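PDB 3HDQ: UDP-galactopyranose mutase from Deinococcus radiodurans, which probably catalyses, as a flavoenzyme, the interconversion of UDP-galactopyranose and UDP-galactofuranose, and binds FAD and UDP-galactose. Local coordinates for residues H85-L98 against Y371-T383. Residues are numbered along the deposited sequence; the frame is centred on the assembly and turned at random.
Sequences HIFHTNSKDVFEYL and YNMDQVVAQALAT. With FAD (flavin-adenine dinucleotide), chain L.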
loop_
_atom_site.group_PDB
_atom_site.type_symbol
_atom_site.label_atom_id
_atom_site.label_comp_id
_atom_site.label_asym_id
_atom_site.label_seq_id
_atom_site.Cartn_x
_atom_site.Cartn_y
_atom_site.Cartn_z
ATOM N N HIS A 85 -10.015 12.980 -6.099
ATOM C CA HIS A 85 -9.283 14.060 -5.434
ATOM C C HIS A 85 -8.329 14.786 -6.388
ATOM O O HIS A 85 -7.308 14.234 -6.799
ATOM C CB HIS A 85 -8.537 13.517 -4.220
ATOM C CG HIS A 85 -9.440 13.201 -3.070
ATOM N ND1 HIS A 85 -10.485 12.307 -3.172
ATOM C CD2 HIS A 85 -9.474 13.679 -1.805
ATOM C CE1 HIS A 85 -11.122 12.247 -2.017
ATOM N NE2 HIS A 85 -10.527 13.068 -1.172
ATOM N N ILE A 86 -8.686 16.016 -6.753
ATOM C CA ILE A 86 -7.880 16.807 -7.669
ATOM C C ILE A 86 -7.133 17.897 -6.883
ATOM O O ILE A 86 -7.757 18.763 -6.259
ATOM C CB ILE A 86 -8.746 17.449 -8.802
ATOM C CG1 ILE A 86 -9.418 16.389 -9.685
ATOM C CG2 ILE A 86 -7.892 18.333 -9.689
ATOM C CD1 ILE A 86 -10.626 15.731 -9.080
ATOM N N PHE A 87 -5.803 17.860 -6.897
ATOM C CA PHE A 87 -5.062 18.842 -6.118
ATOM C C PHE A 87 -4.975 20.199 -6.809
ATOM O O PHE A 87 -4.652 20.287 -7.993
ATOM C CB PHE A 87 -3.653 18.375 -5.732
ATOM C CG PHE A 87 -2.936 19.369 -4.858
ATOM C CD1 PHE A 87 -3.185 19.412 -3.494
ATOM C CD2 PHE A 87 -2.067 20.303 -5.408
ATOM C CE1 PHE A 87 -2.555 20.359 -2.688
ATOM C CE2 PHE A 87 -1.431 21.241 -4.610
ATOM C CZ PHE A 87 -1.677 21.271 -3.245
ATOM N N HIS A 88 -5.273 21.257 -6.063
ATOM C CA HIS A 88 -5.201 22.605 -6.612
ATOM C C HIS A 88 -4.926 23.612 -5.517
ATOM O O HIS A 88 -5.471 23.514 -4.429
ATOM C CB HIS A 88 -6.491 22.974 -7.354
ATOM C CG HIS A 88 -7.711 22.953 -6.490
ATOM N ND1 HIS A 88 -8.206 24.085 -5.875
ATOM C CD2 HIS A 88 -8.531 21.939 -6.127
ATOM C CE1 HIS A 88 -9.279 23.767 -5.173
ATOM N NE2 HIS A 88 -9.496 22.470 -5.306
ATOM N N THR A 89 -4.085 24.593 -5.796
ATOM C CA THR A 89 -3.892 25.641 -4.810
ATOM C C THR A 89 -3.456 26.963 -5.427
ATOM O O THR A 89 -2.939 27.000 -6.552
ATOM C CB THR A 89 -2.879 25.220 -3.724
ATOM O OG1 THR A 89 -2.892 26.178 -2.655
ATOM C CG2 THR A 89 -1.480 25.116 -4.312
ATOM N N ASN A 90 -3.695 28.041 -4.680
ATOM C CA ASN A 90 -3.131 29.347 -4.988
ATOM C C ASN A 90 -1.945 29.662 -4.092
ATOM O O ASN A 90 -1.267 30.669 -4.294
ATOM C CB ASN A 90 -4.186 30.442 -4.841
ATOM C CG ASN A 90 -5.144 30.486 -6.016
ATOM O OD1 ASN A 90 -4.717 30.529 -7.175
ATOM N ND2 ASN A 90 -6.448 30.458 -5.723
ATOM N N SER A 91 -1.698 28.809 -3.094
ATOM C CA SER A 91 -0.604 29.058 -2.159
ATOM C C SER A 91 0.684 28.418 -2.641
ATOM O O SER A 91 0.794 27.196 -2.734
ATOM C CB SER A 91 -0.956 28.554 -0.769
ATOM O OG SER A 91 -2.319 28.841 -0.499
ATOM N N LYS A 92 1.666 29.259 -2.928
ATOM C CA LYS A 92 2.942 28.797 -3.438
ATOM C C LYS A 92 3.665 27.959 -2.379
ATOM O O LYS A 92 4.310 26.955 -2.707
ATOM C CB LYS A 92 3.767 29.998 -3.906
ATOM C CG LYS A 92 5.184 29.719 -4.349
ATOM C CD LYS A 92 5.806 31.018 -4.852
ATOM C CE LYS A 92 7.217 30.821 -5.353
ATOM N NZ LYS A 92 8.095 30.316 -4.257
ATOM N N ASP A 93 3.519 28.349 -1.113
ATOM C CA ASP A 93 4.129 27.614 -0.004
ATOM C C ASP A 93 3.548 26.201 0.201
ATOM O O ASP A 93 4.291 25.258 0.470
ATOM C CB ASP A 93 4.041 28.424 1.299
ATOM C CG ASP A 93 2.604 28.684 1.735
ATOM O OD1 ASP A 93 1.759 29.009 0.866
ATOM O OD2 ASP A 93 2.313 28.565 2.950
ATOM N N VAL A 94 2.229 26.049 0.098
ATOM C CA VAL A 94 1.623 24.716 0.188
ATOM C C VAL A 94 2.151 23.884 -0.975
ATOM O O VAL A 94 2.592 22.752 -0.787
ATOM C CB VAL A 94 0.083 24.742 0.121
ATOM C CG1 VAL A 94 -0.496 23.307 -0.056
ATOM C CG2 VAL A 94 -0.490 25.419 1.363
ATOM N N PHE A 95 2.125 24.457 -2.176
ATOM C CA PHE A 95 2.623 23.740 -3.338
ATOM C C PHE A 95 4.095 23.327 -3.172
ATOM O O PHE A 95 4.466 22.187 -3.462
ATOM C CB PHE A 95 2.389 24.515 -4.639
ATOM C CG PHE A 95 2.800 23.752 -5.865
ATOM C CD1 PHE A 95 3.991 24.043 -6.515
ATOM C CD2 PHE A 95 2.012 22.714 -6.344
ATOM C CE1 PHE A 95 4.380 23.322 -7.632
ATOM C CE2 PHE A 95 2.395 21.986 -7.450
ATOM C CZ PHE A 95 3.582 22.293 -8.101
ATOM N N GLU A 96 4.929 24.227 -2.668
ATOM C CA GLU A 96 6.333 23.875 -2.478
ATOM C C GLU A 96 6.546 22.850 -1.351
ATOM O O GLU A 96 7.352 21.932 -1.480
ATOM C CB GLU A 96 7.199 25.131 -2.307
ATOM C CG GLU A 96 7.214 25.978 -3.595
ATOM C CD GLU A 96 8.260 27.075 -3.610
ATOM O OE1 GLU A 96 8.596 27.612 -2.532
ATOM O OE2 GLU A 96 8.737 27.404 -4.715
ATOM N N TYR A 97 5.803 22.988 -0.263
ATOM C CA TYR A 97 5.893 22.030 0.827
ATOM C C TYR A 97 5.639 20.604 0.327
ATOM O O TYR A 97 6.461 19.707 0.511
ATOM C CB TYR A 97 4.911 22.394 1.930
ATOM C CG TYR A 97 4.791 21.319 2.964
ATOM C CD1 TYR A 97 5.753 21.176 3.951
ATOM C CD2 TYR A 97 3.726 20.431 2.942
ATOM C CE1 TYR A 97 5.661 20.182 4.886
ATOM C CE2 TYR A 97 3.623 19.437 3.874
ATOM C CZ TYR A 97 4.596 19.313 4.850
ATOM O OH TYR A 97 4.499 18.309 5.791
ATOM N N LEU A 98 4.507 20.414 -0.336
ATOM C CA LEU A 98 4.150 19.121 -0.901
ATOM C C LEU A 98 5.172 18.617 -1.925
ATOM O O LEU A 98 5.344 17.411 -2.093
ATOM C CB LEU A 98 2.764 19.201 -1.537
ATOM C CG LEU A 98 1.598 18.575 -0.779
ATOM C CD1 LEU A 98 1.888 18.397 0.704
ATOM C CD2 LEU A 98 0.325 19.371 -1.010
ATOM N N TYR A 371 -13.121 22.288 3.870
ATOM C CA TYR A 371 -11.796 22.613 3.334
ATOM C C TYR A 371 -11.339 21.682 2.211
ATOM O O TYR A 371 -11.574 20.468 2.257
ATOM C CB TYR A 371 -10.742 22.566 4.447
ATOM C CG TYR A 371 -10.557 23.855 5.221
ATOM C CD1 TYR A 371 -11.203 25.013 4.832
ATOM C CD2 TYR A 371 -9.707 23.918 6.326
ATOM C CE1 TYR A 371 -11.030 26.192 5.526
ATOM C CE2 TYR A 371 -9.523 25.100 7.025
ATOM C CZ TYR A 371 -10.192 26.237 6.613
ATOM O OH TYR A 371 -10.038 27.435 7.283
ATOM N N ASN A 372 -10.668 22.251 1.215
ATOM C CA ASN A 372 -9.996 21.443 0.196
ATOM C C ASN A 372 -8.655 20.959 0.747
ATOM O O ASN A 372 -8.229 21.387 1.821
ATOM C CB ASN A 372 -9.786 22.238 -1.104
ATOM C CG ASN A 372 -11.085 22.781 -1.676
ATOM O OD1 ASN A 372 -12.099 22.082 -1.719
ATOM N ND2 ASN A 372 -11.062 24.037 -2.117
ATOM N N MET A 373 -7.973 20.090 0.008
ATOM C CA MET A 373 -6.709 19.548 0.486
ATOM C C MET A 373 -5.697 20.646 0.823
ATOM O O MET A 373 -5.104 20.648 1.907
ATOM C CB MET A 373 -6.119 18.544 -0.516
ATOM C CG MET A 373 -6.928 17.271 -0.671
ATOM S SD MET A 373 -6.223 16.125 -1.892
ATOM C CE MET A 373 -6.744 16.895 -3.434
ATOM N N ASP A 374 -5.488 21.574 -0.105
ATOM C CA ASP A 374 -4.479 22.601 0.113
ATOM C C ASP A 374 -4.756 23.415 1.380
ATOM O O ASP A 374 -3.828 23.741 2.114
ATOM C CB ASP A 374 -4.331 23.512 -1.108
ATOM C CG ASP A 374 -5.518 24.434 -1.300
ATOM O OD1 ASP A 374 -5.308 25.641 -1.518
ATOM O OD2 ASP A 374 -6.664 23.948 -1.240
ATOM N N GLN A 375 -6.028 23.733 1.629
ATOM C CA GLN A 375 -6.422 24.504 2.815
ATOM C C GLN A 375 -6.154 23.731 4.091
ATOM O O GLN A 375 -5.752 24.311 5.097
ATOM C CB GLN A 375 -7.910 24.872 2.765
ATOM C CG GLN A 375 -8.286 25.796 1.620
ATOM C CD GLN A 375 -9.785 25.985 1.507
ATOM O OE1 GLN A 375 -10.525 25.050 1.181
ATOM N NE2 GLN A 375 -10.244 27.199 1.774
ATOM N N VAL A 376 -6.382 22.421 4.063
ATOM C CA VAL A 376 -6.021 21.613 5.224
ATOM C C VAL A 376 -4.505 21.618 5.440
ATOM O O VAL A 376 -4.051 21.790 6.567
ATOM C CB VAL A 376 -6.585 20.181 5.181
ATOM C CG1 VAL A 376 -5.989 19.338 6.312
ATOM C CG2 VAL A 376 -8.110 20.225 5.307
ATOM N N VAL A 377 -3.724 21.458 4.372
ATOM C CA VAL A 377 -2.275 21.552 4.513
ATOM C C VAL A 377 -1.881 22.899 5.152
ATOM O O VAL A 377 -1.098 22.946 6.100
ATOM C CB VAL A 377 -1.527 21.339 3.177
ATOM C CG1 VAL A 377 -0.052 21.627 3.351
ATOM C CG2 VAL A 377 -1.718 19.908 2.661
ATOM N N ALA A 378 -2.448 23.988 4.650
ATOM C CA ALA A 378 -2.140 25.319 5.177
ATOM C C ALA A 378 -2.533 25.426 6.644
ATOM O O ALA A 378 -1.819 26.033 7.436
ATOM C CB ALA A 378 -2.847 26.417 4.353
ATOM N N GLN A 379 -3.675 24.841 6.994
ATOM C CA GLN A 379 -4.115 24.821 8.389
ATOM C C GLN A 379 -3.099 24.084 9.265
ATOM O O GLN A 379 -2.725 24.560 10.341
ATOM C CB GLN A 379 -5.507 24.180 8.535
ATOM C CG GLN A 379 -6.176 24.457 9.886
ATOM C CD GLN A 379 -7.435 23.621 10.126
ATOM O OE1 GLN A 379 -7.486 22.434 9.788
ATOM N NE2 GLN A 379 -8.454 24.244 10.725
ATOM N N ALA A 380 -2.660 22.921 8.798
ATOM C CA ALA A 380 -1.721 22.095 9.553
ATOM C C ALA A 380 -0.362 22.786 9.748
ATOM O O ALA A 380 0.218 22.728 10.833
ATOM C CB ALA A 380 -1.555 20.721 8.880
ATOM N N LEU A 381 0.132 23.444 8.699
ATOM C CA LEU A 381 1.397 24.167 8.774
ATOM C C LEU A 381 1.284 25.300 9.775
ATOM O O LEU A 381 2.218 25.559 10.528
ATOM C CB LEU A 381 1.806 24.731 7.411
ATOM C CG LEU A 381 2.137 23.688 6.341
ATOM C CD1 LEU A 381 2.437 24.370 5.010
ATOM C CD2 LEU A 381 3.305 22.817 6.784
ATOM N N ALA A 382 0.142 25.979 9.777
ATOM C CA ALA A 382 -0.055 27.108 10.685
ATOM C C ALA A 382 -0.207 26.632 12.130
ATOM O O ALA A 382 0.232 27.304 13.054
ATOM C CB ALA A 382 -1.264 27.950 10.259
ATOM N N THR A 383 -0.822 25.466 12.313
ATOM C CA THR A 383 -0.933 24.875 13.638
ATOM C C THR A 383 0.456 24.506 14.151
ATOM O O THR A 383 0.748 24.678 15.333
ATOM C CB THR A 383 -1.856 23.637 13.643
ATOM O OG1 THR A 383 -3.192 24.038 13.340
ATOM C CG2 THR A 383 -1.856 22.957 14.996
HETATM P PA FAD L . -9.402 13.085 6.603
HETATM O O1A FAD L . -8.929 12.677 5.335
HETATM O O2A FAD L . -10.776 12.810 6.697
HETATM O O5B FAD L . -8.614 12.258 7.647
HETATM C C5B FAD L . -8.934 12.166 8.983
HETATM C C4B FAD L . -8.569 10.787 9.426
HETATM O O4B FAD L . -8.854 10.630 10.770
HETATM C C3B FAD L . -9.431 9.785 8.697
HETATM O O3B FAD L . -8.697 8.938 7.878
HETATM C C2B FAD L . -10.091 9.006 9.784
HETATM O O2B FAD L . -10.067 7.666 9.471
HETATM C C1B FAD L . -9.259 9.332 10.989
HETATM N N9A FAD L . -10.011 9.146 12.226
HETATM C C8A FAD L . -11.182 9.684 12.586
HETATM N N7A FAD L . -11.524 9.253 13.773
HETATM C C5A FAD L . -10.584 8.428 14.204
HETATM C C6A FAD L . -10.417 7.692 15.355
HETATM N N6A FAD L . -11.206 7.853 16.361
HETATM N N1A FAD L . -9.326 6.915 15.518
HETATM C C2A FAD L . -8.399 6.845 14.541
HETATM N N3A FAD L . -8.564 7.566 13.413
HETATM C C4A FAD L . -9.634 8.336 13.233
HETATM N N1 FAD L . -10.090 18.279 -1.913
HETATM C C2 FAD L . -9.440 18.898 -2.904
HETATM O O2 FAD L . -8.610 19.728 -2.681
HETATM N N3 FAD L . -9.734 18.558 -4.163
HETATM C C4 FAD L . -10.664 17.608 -4.421
HETATM O O4 FAD L . -10.935 17.297 -5.532
HETATM C C4X FAD L . -11.316 17.010 -3.407
HETATM N N5 FAD L . -12.252 16.079 -3.678
HETATM C C5X FAD L . -12.902 15.477 -2.662
HETATM C C6 FAD L . -13.844 14.519 -2.948
HETATM C C7 FAD L . -14.508 13.900 -1.927
HETATM C C7M FAD L . -15.527 12.877 -2.218
HETATM C C8 FAD L . -14.225 14.219 -0.631
HETATM C C8M FAD L . -14.981 13.524 0.439
HETATM C C9 FAD L . -13.272 15.175 -0.346
HETATM C C9A FAD L . -12.606 15.818 -1.360
HETATM N N10 FAD L . -11.653 16.759 -1.099
HETATM C C10 FAD L . -11.024 17.350 -2.135
HETATM C "C1'" FAD L . -11.387 17.241 0.280
HETATM C "C2'" FAD L . -10.327 16.443 1.003
HETATM O "O2'" FAD L . -10.819 15.155 1.106
HETATM C "C3'" FAD L . -10.042 16.956 2.411
HETATM O "O3'" FAD L . -9.509 18.204 2.468
HETATM C "C4'" FAD L . -8.903 16.217 3.013
HETATM O "O4'" FAD L . -8.947 14.956 2.419
HETATM C "C5'" FAD L . -9.100 16.196 4.499
HETATM O "O5'" FAD L . -7.965 15.947 5.243
HETATM P P FAD L . -8.119 15.644 6.756
HETATM O O1P FAD L . -6.887 15.184 7.264
HETATM O O2P FAD L . -8.462 16.862 7.387
HETATM O O3P FAD L . -9.271 14.607 6.931
HETATM O O HOH W 1 -6.545 20.917 -2.949
HETATM O O HOH W 2 -11.688 21.201 -4.383
HETATM O O HOH W 3 -6.075 27.870 -2.964
HETATM O O HOH W 4 -4.446 26.938 0.894
#
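The H85 ring meets M373 SD at its edge, 5.1 Å from the ring centroid, and lies with one face under the flavin, whose C5X sits above the centre of the imidazole. H85 NE2 is hydrogen-bonded to the ribityl hydroxyl O2' of FAD, while ND1 is held by the backbone of G83. At the edge of the H88 ring lie N372 ND2 and a water that links NE2 to N372 OD1, weakly on the asparagine side; H88 ND1 bonds D212, and N372 OD1 also takes R198. F87 CE1 touches D374 CB, the ring plane almost perpendicular to the carboxylate, with M373 CB and V94 CG1 at the rim. Over the centre of one Y97 face lies L381 CD2, a CH-pi contact 4.1 Å from the centroid, Y97 OH bonding E46. The bent chain of M373 (chi3 -78°) brings CE against H85 CB, at 3.9 Å, and beneath the flavin pyrimidine. With an alanine here instead of H85, that flavin face and M373 SD would probably lose their aromatic neighbour, and O2' this partner. T89 OG1 gives a 2.7 Å hydrogen bond to D374 OD1, on the anti side of the carboxylate and tilted out of its plane, and accepts from S91 N, forming an ST turn. Two waters also donate to OD1; one accepts from N90 N, the other is hydrogen-bonded to S91 OG. V94 CG1 packs on V377 CG1 at 3.8 Å, and V94 CG2 on A378 CB, where helices 92-98 and 373-383 cross at 87°. Both segments grip the flavin pyrimidine edge: I86 N donates to O4, N3 to I86 O, and M373 N reaches O2 at 2.8 Å. A helix N-terminus pointing at flavin N1 and O2 recurs in Rossmann-type flavoproteins, here within the FAD site of UDP-galactopyranose mutase.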